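Local coordinates for arginyl-tRNA synthetase, putative (Plasmodium falciparum, PDB 5JLD), which probably charges tRNA(Arg) with L-arginine at the expense of ATP, as a class I aminoacyl-tRNA synthetase of the malaria parasite, at residues K86-P89 / Q90-T94; S98-Y101 / I102-L106; V247-K250 / L251-S255. All coordinates share one frame; numbering follows the deposited sequence.

In the fold
Interactions 1 and 2 follow each other along the chain, their centres about 24 Å apart. Residues 86-94 turn the chain from strand 82-86 into strand 93-97, at one side of the four-stranded antiparallel sheet of the N-terminal domain, and residues 98-106 open the helix 99-108 that comes straight after strand 93-97. Interaction 3, residues 247-255 of helix 242-265, belongs to the catalytic domain and lies on the opposite side of the chain's centre, about 65 Å from interaction 1 and 59 Å from interaction 2, centre to centre. All three are local: one closes a hairpin, one starts a helix that packs against helix 510-520, and one lies within a long catalytic-domain helix.

Interaction 1 (K86-P89 / Q90-T94); sequences KSSP and QGFIT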
ATOM      1  N   LYS A  86      32.925  -9.239   6.498  1.00 48.11           N
ATOM      2  CA  LYS A  86      34.099  -8.877   5.692  1.00 46.36           C
ATOM      3  C   LYS A  86      34.117  -7.406   5.299  1.00 48.77           C
ATOM      4  O   LYS A  86      33.075  -6.809   4.996  1.00 46.57           O
ATOM      5  CB  LYS A  86      34.167  -9.735   4.422  1.00 52.08           C
ATOM      6  CG  LYS A  86      34.766 -11.126   4.668  1.00 71.83           C
ATOM      7  CD  LYS A  86      34.872 -11.991   3.408  1.00 79.97           C
ATOM      8  CE  LYS A  86      36.027 -12.995   3.547  1.00 88.85           C
ATOM      9  NZ  LYS A  86      36.307 -13.783   2.307  1.00 92.36           N
ATOM     10  N   SER A  87      35.309  -6.822   5.314  1.00 45.99           N
ATOM     11  CA  SER A  87      35.495  -5.465   4.839  1.00 47.85           C
ATOM     12  C   SER A  87      35.671  -5.490   3.325  1.00 48.45           C
ATOM     13  O   SER A  87      35.501  -6.524   2.688  1.00 43.70           O
ATOM     14  CB  SER A  87      36.699  -4.806   5.514  1.00 48.86           C
ATOM     15  OG  SER A  87      37.916  -5.445   5.130  1.00 50.57           O
ATOM     16  N   SER A  88      36.034  -4.343   2.774  1.00 47.60           N
ATOM     17  CA  SER A  88      36.136  -4.130   1.339  1.00 42.43           C
ATOM     18  C   SER A  88      37.090  -2.964   1.203  1.00 41.82           C
ATOM     19  O   SER A  88      37.225  -2.179   2.154  1.00 45.39           O
ATOM     20  CB  SER A  88      34.771  -3.808   0.725  1.00 41.92           C
ATOM     21  OG  SER A  88      34.320  -2.519   1.146  1.00 46.41           O
ATOM     22  N   PRO A  89      37.770  -2.846   0.050  1.00 42.18           N
ATOM     23  CA  PRO A  89      38.728  -1.749  -0.107  1.00 49.82           C
ATOM     24  C   PRO A  89      38.064  -0.376   0.013  1.00 52.12           C
ATOM     25  O   PRO A  89      38.717   0.568   0.473  1.00 52.83           O
ATOM     26  CB  PRO A  89      39.309  -1.978  -1.517  1.00 54.13           C
ATOM     27  CG  PRO A  89      38.401  -2.972  -2.182  1.00 47.99           C
ATOM     28  CD  PRO A  89      37.813  -3.789  -1.083  1.00 47.84           C
ATOM     29  N   GLN A  90      36.786  -0.275  -0.361  1.00 46.13           N
ATOM     30  CA  GLN A  90      36.055   0.981  -0.242  1.00 42.48           C
ATOM     31  C   GLN A  90      35.740   1.246   1.219  1.00 42.95           C
ATOM     32  O   GLN A  90      35.624   2.391   1.653  1.00 48.84           O
ATOM     33  CB  GLN A  90      34.762   0.954  -1.074  1.00 49.86           C
ATOM     34  CG  GLN A  90      34.988   0.720  -2.572  1.00 54.13           C
ATOM     35  CD  GLN A  90      34.757  -0.728  -2.982  1.00 56.48           C
ATOM     36  OE1 GLN A  90      34.951  -1.656  -2.185  1.00 53.96           O
ATOM     37  NE2 GLN A  90      34.333  -0.928  -4.229  1.00 46.02           N
ATOM     38  N   GLY A  91      35.583   0.174   1.982  1.00 45.28           N
ATOM     39  CA  GLY A  91      35.387   0.317   3.407  1.00 40.13           C
ATOM     40  C   GLY A  91      34.017  -0.070   3.895  1.00 46.33           C
ATOM     41  O   GLY A  91      33.765  -0.049   5.100  1.00 50.75           O
ATOM     42  N   PHE A  92      33.103  -0.415   2.995  1.00 44.75           N
ATOM     43  CA  PHE A  92      31.846  -0.957   3.503  1.00 39.37           C
ATOM     44  C   PHE A  92      32.068  -2.383   4.032  1.00 42.68           C
ATOM     45  O   PHE A  92      33.107  -3.014   3.775  1.00 42.83           O
ATOM     46  CB  PHE A  92      30.737  -0.921   2.452  1.00 43.44           C
ATOM     47  CG  PHE A  92      31.092  -1.571   1.147  1.00 48.01           C
ATOM     48  CD1 PHE A  92      31.060  -2.950   1.011  1.00 44.68           C
ATOM     49  CD2 PHE A  92      31.420  -0.792   0.045  1.00 39.68           C
ATOM     50  CE1 PHE A  92      31.361  -3.542  -0.208  1.00 52.50           C
ATOM     51  CE2 PHE A  92      31.716  -1.370  -1.177  1.00 38.39           C
ATOM     52  CZ  PHE A  92      31.686  -2.751  -1.306  1.00 52.48           C
ATOM     53  N   ILE A  93      31.096  -2.862   4.794  1.00 40.37           N
ATOM     54  CA  ILE A  93      31.177  -4.139   5.489  1.00 43.01           C
ATOM     55  C   ILE A  93      29.998  -5.022   5.112  1.00 40.60           C
ATOM     56  O   ILE A  93      28.862  -4.585   5.159  1.00 49.51           O
ATOM     57  CB  ILE A  93      31.187  -3.933   7.028  1.00 42.27           C
ATOM     58  CG1 ILE A  93      32.433  -3.158   7.477  1.00 43.55           C
ATOM     59  CG2 ILE A  93      31.060  -5.247   7.760  1.00 35.89           C
ATOM     60  CD1 ILE A  93      32.305  -2.568   8.885  1.00 43.39           C
ATOM     61  N   THR A  94      30.258  -6.258   4.732  1.00 41.90           N
ATOM     62  CA  THR A  94      29.186  -7.177   4.378  1.00 42.67           C
ATOM     63  C   THR A  94      29.105  -8.314   5.376  1.00 43.72           C
ATOM     64  O   THR A  94      30.119  -8.735   5.952  1.00 50.21           O
ATOM     65  CB  THR A  94      29.369  -7.774   2.959  1.00 41.72           C
ATOM     66  OG1 THR A  94      30.625  -8.451   2.887  1.00 44.87           O
ATOM     67  CG2 THR A  94      29.310  -6.675   1.879  1.00 46.94           C
TER
HETATM   68  O   HOH W   1      32.873  -6.832   1.970  1.00 64.77           O
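The hydroxyl of Ser-88 sits at the middle of this turn, gripped by two backbone groups. Ser-88 OG donates to Phe-92 O at 2.9 Å, approaching from well off the C=O direction and tilted from the carbonyl plane, and it accepts from Gly-91 N at 3.1 Å. The same Gly-91 N also makes a weak bond to Ser-88 O, strongly bent at an N-H...O angle of 119°. One serine thus ties the backbone together across the bend.

Its hydroxyl lies at the same time over the centre of the Phe-92 ring, OG standing 3.2 Å above the plane, while Ser-88 CB makes a CH-pi contact over that face, 3.9 Å from the ring centroid. The ring is folded back there because Phe-92 CG lies between its own backbone N and carbonyl carbon (chi1 53°). Gly-91, at a phi of 112°, takes a backbone shape suited to glycine and lets the chain reverse.

Beyond the turn, Lys-86 and Thr-94 form an antiparallel hydrogen-bonded pair: Lys-86 N to Thr-94 O and Thr-94 N to Lys-86 O, both 2.9 Å. A water spans the gap beside them, donating to Ser-87 O at 2.7 Å and hydrogen-bonded to Thr-94 OG1.

The whole is the turn of a beta-hairpin linking strands 82-86 and 93-97, with 82-86 at the edge of the sheet within the chain. Ser-87 OG is hydrogen-bonded to Glu-71 and Gln-67 of helix 66-75, against which Ile-93 also packs, whereas Phe-92 and Thr-94 rest on Gln-46 of the adjoining strand 45-47.

Interaction 2 (S98-Y101 / I102-L106); sequences SKDY and IETSL
Lys-99 and Glu-103, one helical turn apart, cross at a slant and join in a salt bridge, Lys-99 NZ to Glu-103 OE2 at 2.7 Å. The ammonium meets that oxygen on its syn side, 17° out of the carboxylate plane. Lys-99 runs extended as far as CE and then bends at its last torsion (chi4 -63°), which turns NZ back to the acid.

On another side of the helix, Ser-105 OG lies over one face of the Tyr-101 ring, 3.1 Å from its plane, offset toward the rim and nearest CZ. With OG beside its own backbone N (chi1 -62°), the hydroxyl is turned back toward the preceding turn and bonds to the backbone, Ser-105 OG to Tyr-101 O at 2.7 Å. Ser-105 N shares this carbonyl, reaching it from the opposite face. Thr-104 repeats the pattern one residue earlier, OG1 and N both donating to Asp-100 O at 2.9 Å, again from opposite faces.

At the start of the helix Ser-98 is the N-cap, its OG accepting from Tyr-101 N at 3.0 Å. Tyr-101 OH is hydrogen-bonded to Glu-8, and its ring lies against helix 10-25. Ile-102 packs on Leu-507 and on Leu-520 of helix 510-520, so the start of helix 99-108 meets the DALR anticodon-binding region.

Glu-103 OE2 also accepts from Leu-507 N, so this buried acid has two donors on one oxygen, an environment that would favour its ionised form.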
ATOM      1  N   SER A  98      24.210 -16.863   9.346  1.00 42.66           N
ATOM      2  CA  SER A  98      24.513 -18.287   9.451  1.00 40.14           C
ATOM      3  C   SER A  98      23.318 -19.166   9.085  1.00 42.99           C
ATOM      4  O   SER A  98      22.155 -18.754   9.159  1.00 40.30           O
ATOM      5  CB  SER A  98      24.966 -18.630  10.868  1.00 44.70           C
ATOM      6  OG  SER A  98      23.857 -18.526  11.754  1.00 51.72           O
ATOM      7  N   LYS A  99      23.640 -20.382   8.677  1.00 49.57           N
ATOM      8  CA  LYS A  99      22.685 -21.438   8.393  1.00 49.59           C
ATOM      9  C   LYS A  99      21.789 -21.703   9.618  1.00 50.73           C
ATOM     10  O   LYS A  99      20.568 -21.897   9.502  1.00 46.32           O
ATOM     11  CB  LYS A  99      23.476 -22.696   7.968  1.00 49.81           C
ATOM     12  CG  LYS A  99      22.748 -24.024   8.022  1.00 55.61           C
ATOM     13  CD  LYS A  99      23.723 -25.174   7.716  1.00 56.24           C
ATOM     14  CE  LYS A  99      22.999 -26.509   7.636  1.00 60.50           C
ATOM     15  NZ  LYS A  99      22.369 -26.890   8.933  1.00 56.95           N
ATOM     16  N   ASP A 100      22.390 -21.678  10.804  1.00 50.54           N
ATOM     17  CA  ASP A 100      21.634 -21.983  12.012  0.54 51.30           C
ATOM     18  C   ASP A 100      20.687 -20.849  12.394  1.00 49.38           C
ATOM     19  O   ASP A 100      19.543 -21.105  12.786  1.00 49.12           O
ATOM     20  CB  ASP A 100      22.558 -22.301  13.184  0.54 50.64           C
ATOM     21  CG  ASP A 100      21.784 -22.741  14.417  0.54 53.76           C
ATOM     22  OD1 ASP A 100      21.281 -23.888  14.432  0.54 53.91           O
ATOM     23  OD2 ASP A 100      21.663 -21.935  15.364  0.54 57.63           O
ATOM     24  N   TYR A 101      21.136 -19.602  12.270  1.00 46.37           N
ATOM     25  CA  TYR A 101      20.225 -18.494  12.523  1.00 47.77           C
ATOM     26  C   TYR A 101      18.999 -18.565  11.609  1.00 48.02           C
ATOM     27  O   TYR A 101      17.862 -18.368  12.056  1.00 50.47           O
ATOM     28  CB  TYR A 101      20.892 -17.126  12.341  1.00 43.54           C
ATOM     29  CG  TYR A 101      19.857 -16.006  12.506  1.00 41.15           C
ATOM     30  CD1 TYR A 101      19.345 -15.683  13.757  1.00 37.86           C
ATOM     31  CD2 TYR A 101      19.365 -15.313  11.397  1.00 37.59           C
ATOM     32  CE1 TYR A 101      18.367 -14.667  13.903  1.00 42.86           C
ATOM     33  CE2 TYR A 101      18.422 -14.313  11.530  1.00 49.81           C
ATOM     34  CZ  TYR A 101      17.917 -13.994  12.777  1.00 50.39           C
ATOM     35  OH  TYR A 101      16.966 -12.993  12.865  1.00 51.91           O
ATOM     36  N   ILE A 102      19.234 -18.828  10.330  1.00 45.33           N
ATOM     37  CA  ILE A 102      18.140 -18.881   9.366  1.00 43.29           C
ATOM     38  C   ILE A 102      17.189 -20.047   9.680  1.00 46.63           C
ATOM     39  O   ILE A 102      15.962 -19.881   9.659  1.00 43.28           O
ATOM     40  CB  ILE A 102      18.675 -18.996   7.929  1.00 46.40           C
ATOM     41  CG1 ILE A 102      19.519 -17.762   7.589  1.00 51.25           C
ATOM     42  CG2 ILE A 102      17.535 -19.116   6.947  1.00 45.56           C
ATOM     43  CD1 ILE A 102      20.136 -17.803   6.193  1.00 56.81           C
ATOM     44  N   GLU A 103      17.754 -21.207  10.007  1.00 41.13           N
ATOM     45  CA  GLU A 103      16.948 -22.388  10.334  1.00 50.52           C
ATOM     46  C   GLU A 103      16.086 -22.182  11.575  1.00 52.49           C
ATOM     47  O   GLU A 103      14.878 -22.457  11.564  1.00 53.45           O
ATOM     48  CB  GLU A 103      17.849 -23.617  10.534  1.00 43.93           C
ATOM     49  CG  GLU A 103      18.373 -24.197   9.243  1.00 52.44           C
ATOM     50  CD  GLU A 103      19.499 -25.207   9.439  1.00 55.12           C
ATOM     51  OE1 GLU A 103      19.936 -25.433  10.590  1.00 64.39           O
ATOM     52  OE2 GLU A 103      19.936 -25.783   8.429  1.00 57.39           O
ATOM     53  N   THR A 104      16.710 -21.694  12.640  1.00 52.54           N
ATOM     54  CA  THR A 104      16.013 -21.414  13.894  1.00 44.81           C
ATOM     55  C   THR A 104      14.911 -20.358  13.691  1.00 50.22           C
ATOM     56  O   THR A 104      13.774 -20.468  14.243  1.00 49.23           O
ATOM     57  CB  THR A 104      17.012 -20.925  14.982  1.00 64.11           C
ATOM     58  OG1 THR A 104      18.047 -21.905  15.172  1.00 60.00           O
ATOM     59  CG2 THR A 104      16.304 -20.686  16.315  1.00 65.23           C
ATOM     60  N   SER A 105      15.234 -19.343  12.885  1.00 45.36           N
ATOM     61  CA  SER A 105      14.271 -18.259  12.659  1.00 48.13           C
ATOM     62  C   SER A 105      13.070 -18.838  11.908  1.00 51.39           C
ATOM     63  O   SER A 105      11.928 -18.600  12.271  1.00 52.80           O
ATOM     64  CB  SER A 105      14.908 -17.099  11.889  1.00 48.97           C
ATOM     65  OG  SER A 105      15.994 -16.513  12.605  1.00 43.82           O
ATOM     66  N   LEU A 106      13.344 -19.651  10.892  1.00 53.04           N
ATOM     67  CA  LEU A 106      12.284 -20.313  10.135  1.00 51.86           C
ATOM     68  C   LEU A 106      11.410 -21.189  11.026  1.00 51.18           C
ATOM     69  O   LEU A 106      10.191 -21.221  10.866  1.00 51.95           O
ATOM     70  CB  LEU A 106      12.884 -21.154   9.001  1.00 47.20           C
ATOM     71  CG  LEU A 106      13.385 -20.347   7.799  1.00 45.63           C
ATOM     72  CD1 LEU A 106      14.167 -21.232   6.856  1.00 42.62           C
ATOM     73  CD2 LEU A 106      12.222 -19.667   7.071  1.00 45.30           C
TER

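Interaction 3 (V247-K250 / L251-S255); sequences VWNK and LCESS
Leu-251 lies alongside Val-247, one helical turn back, both side chains pointing the same way. Its CD1 branch makes the contact, 3.9 Å from Val-247 CG1, and comes close to Val-247 O as well. That carbonyl receives Leu-251 N at 2.9 Å, the first of the i to i-4 bonds that hold this part of the helix.

Cys-252 follows, and its sulfur covers one face of the Trp-248 indole. SG stands 3.2 Å above the plane and is displaced toward the rim; it is 3.6 Å from the centroid of the five-membered ring, a sulfur-aromatic contact. The thiol leans back along the helix beside its own backbone N (chi1 -68°), while Trp-248 CG lies anti to its N (chi1 167°), and together these settings lay the indole against the sulfur. Cys-252 N donates to Trp-248 O at 2.9 Å.

Glu-253, at the exposed side, stretches back across Asn-249, its CG 3.1 Å from the backbone Asn-249 O, and lies beside Lys-250. Glu-253 OE1 is 4.4 Å from Lys-250 NZ, too far for a salt bridge. Ser-254 closes the series through its backbone N, bonded to Lys-250 O at 3.0 Å.

Trp-248 NE1 donates to Asp-180 O, and its indole meets Phe-185 and Trp-181 edge to face. Val-247 and Leu-251 pack on Ile-192 of helix 185-194, so this portion of helix 242-265 is joined to that helix within the catalytic domain.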
ATOM      1  N   VAL A 247     -33.939  15.006  -3.853  1.00 62.50           N
ATOM      2  CA  VAL A 247     -33.377  14.742  -5.176  1.00 67.87           C
ATOM      3  C   VAL A 247     -31.876  14.441  -5.109  1.00 68.01           C
ATOM      4  O   VAL A 247     -31.414  13.438  -5.652  1.00 72.67           O
ATOM      5  CB  VAL A 247     -33.641  15.937  -6.131  1.00 67.46           C
ATOM      6  CG1 VAL A 247     -32.883  15.764  -7.442  1.00 67.59           C
ATOM      7  CG2 VAL A 247     -35.144  16.092  -6.380  1.00 61.06           C
ATOM      8  N   TRP A 248     -31.134  15.317  -4.438  1.00 62.79           N
ATOM      9  CA  TRP A 248     -29.724  15.107  -4.137  1.00 58.33           C
ATOM     10  C   TRP A 248     -29.479  13.715  -3.577  1.00 57.87           C
ATOM     11  O   TRP A 248     -28.604  12.976  -4.045  1.00 57.87           O
ATOM     12  CB  TRP A 248     -29.238  16.169  -3.141  1.00 57.22           C
ATOM     13  CG  TRP A 248     -27.920  15.866  -2.538  1.00 56.56           C
ATOM     14  CD1 TRP A 248     -26.695  15.996  -3.137  1.00 50.10           C
ATOM     15  CD2 TRP A 248     -27.671  15.374  -1.208  1.00 61.33           C
ATOM     16  NE1 TRP A 248     -25.698  15.619  -2.254  1.00 55.61           N
ATOM     17  CE2 TRP A 248     -26.272  15.228  -1.071  1.00 59.01           C
ATOM     18  CE3 TRP A 248     -28.495  15.045  -0.122  1.00 62.99           C
ATOM     19  CZ2 TRP A 248     -25.678  14.768   0.111  1.00 60.55           C
ATOM     20  CZ3 TRP A 248     -27.900  14.582   1.054  1.00 56.02           C
ATOM     21  CH2 TRP A 248     -26.506  14.451   1.157  1.00 59.04           C
ATOM     22  N   ASN A 249     -30.268  13.351  -2.576  1.00 58.96           N
ATOM     23  CA  ASN A 249     -30.106  12.060  -1.933  1.00 61.57           C
ATOM     24  C   ASN A 249     -30.351  10.910  -2.915  1.00 59.85           C
ATOM     25  O   ASN A 249     -29.631   9.898  -2.890  1.00 56.68           O
ATOM     26  CB  ASN A 249     -31.032  11.959  -0.725  1.00 71.41           C
ATOM     27  CG  ASN A 249     -30.508  11.017   0.324  1.00 85.81           C
ATOM     28  OD1 ASN A 249     -30.910   9.856   0.387  1.00 97.73           O
ATOM     29  ND2 ASN A 249     -29.580  11.501   1.144  1.00 84.96           N
ATOM     30  N   LYS A 250     -31.337  11.083  -3.799  1.00 60.07           N
ATOM     31  CA  LYS A 250     -31.583  10.105  -4.867  1.00 64.87           C
ATOM     32  C   LYS A 250     -30.398   9.952  -5.835  1.00 64.25           C
ATOM     33  O   LYS A 250     -30.034   8.831  -6.236  1.00 70.95           O
ATOM     34  CB  LYS A 250     -32.842  10.488  -5.666  1.00 77.81           C
ATOM     35  CG  LYS A 250     -34.154  10.293  -4.926  1.00 82.32           C
ATOM     36  CD  LYS A 250     -34.266   8.884  -4.358  1.00 88.10           C
ATOM     37  CE  LYS A 250     -35.263   8.835  -3.206  1.00 92.92           C
ATOM     38  NZ  LYS A 250     -34.857   9.748  -2.093  1.00 94.65           N
ATOM     39  N   LEU A 251     -29.806  11.082  -6.212  1.00 54.73           N
ATOM     40  CA  LEU A 251     -28.644  11.094  -7.112  1.00 64.60           C
ATOM     41  C   LEU A 251     -27.439  10.376  -6.492  1.00 62.91           C
ATOM     42  O   LEU A 251     -26.814   9.497  -7.112  1.00 69.18           O
ATOM     43  CB  LEU A 251     -28.264  12.538  -7.466  1.00 66.29           C
ATOM     44  CG  LEU A 251     -28.977  13.234  -8.640  1.00 74.42           C
ATOM     45  CD1 LEU A 251     -30.460  12.921  -8.663  1.00 72.55           C
ATOM     46  CD2 LEU A 251     -28.780  14.746  -8.561  1.00 69.58           C
ATOM     47  N   CYS A 252     -27.122  10.775  -5.264  1.00 51.28           N
ATOM     48  CA  CYS A 252     -26.047  10.175  -4.509  1.00 49.70           C
ATOM     49  C   CYS A 252     -26.278   8.679  -4.393  1.00 56.47           C
ATOM     50  O   CYS A 252     -25.366   7.891  -4.620  1.00 52.86           O
ATOM     51  CB  CYS A 252     -25.936  10.821  -3.132  1.00 48.68           C
ATOM     52  SG  CYS A 252     -25.390  12.543  -3.191  1.00 55.45           S
ATOM     53  N   GLU A 253     -27.505   8.278  -4.083  1.00 62.52           N
ATOM     54  CA  GLU A 253     -27.769   6.851  -3.924  1.00 67.83           C
ATOM     55  C   GLU A 253     -27.529   6.087  -5.223  1.00 64.72           C
ATOM     56  O   GLU A 253     -26.850   5.041  -5.223  1.00 61.23           O
ATOM     57  CB  GLU A 253     -29.188   6.623  -3.420  1.00 75.12           C
ATOM     58  CG  GLU A 253     -29.325   6.918  -1.940  1.00 83.20           C
ATOM     59  CD  GLU A 253     -30.758   6.896  -1.464  1.00 88.12           C
ATOM     60  OE1 GLU A 253     -31.671   6.779  -2.310  1.00 89.67           O
ATOM     61  OE2 GLU A 253     -30.965   6.995  -0.237  1.00 88.93           O
ATOM     62  N   SER A 254     -28.054   6.621  -6.326  1.00 60.59           N
ATOM     63  CA  SER A 254     -27.842   5.989  -7.635  1.00 64.60           C
ATOM     64  C   SER A 254     -26.354   5.827  -8.006  1.00 59.20           C
ATOM     65  O   SER A 254     -25.872   4.704  -8.357  1.00 64.85           O
ATOM     66  CB  SER A 254     -28.561   6.794  -8.723  1.00 65.83           C
ATOM     67  OG  SER A 254     -27.876   6.703  -9.961  1.00 71.88           O
ATOM     68  N   SER A 255     -25.622   6.940  -7.930  1.00 61.08           N
ATOM     69  CA  SER A 255     -24.183   6.900  -8.249  1.00 59.57           C
ATOM     70  C   SER A 255     -23.441   5.929  -7.342  1.00 58.22           C
ATOM     71  O   SER A 255     -22.570   5.177  -7.791  1.00 60.57           O
ATOM     72  CB  SER A 255     -23.554   8.290  -8.143  1.00 63.37           C
ATOM     73  OG  SER A 255     -23.699   9.004  -9.357  1.00 70.99           O
TER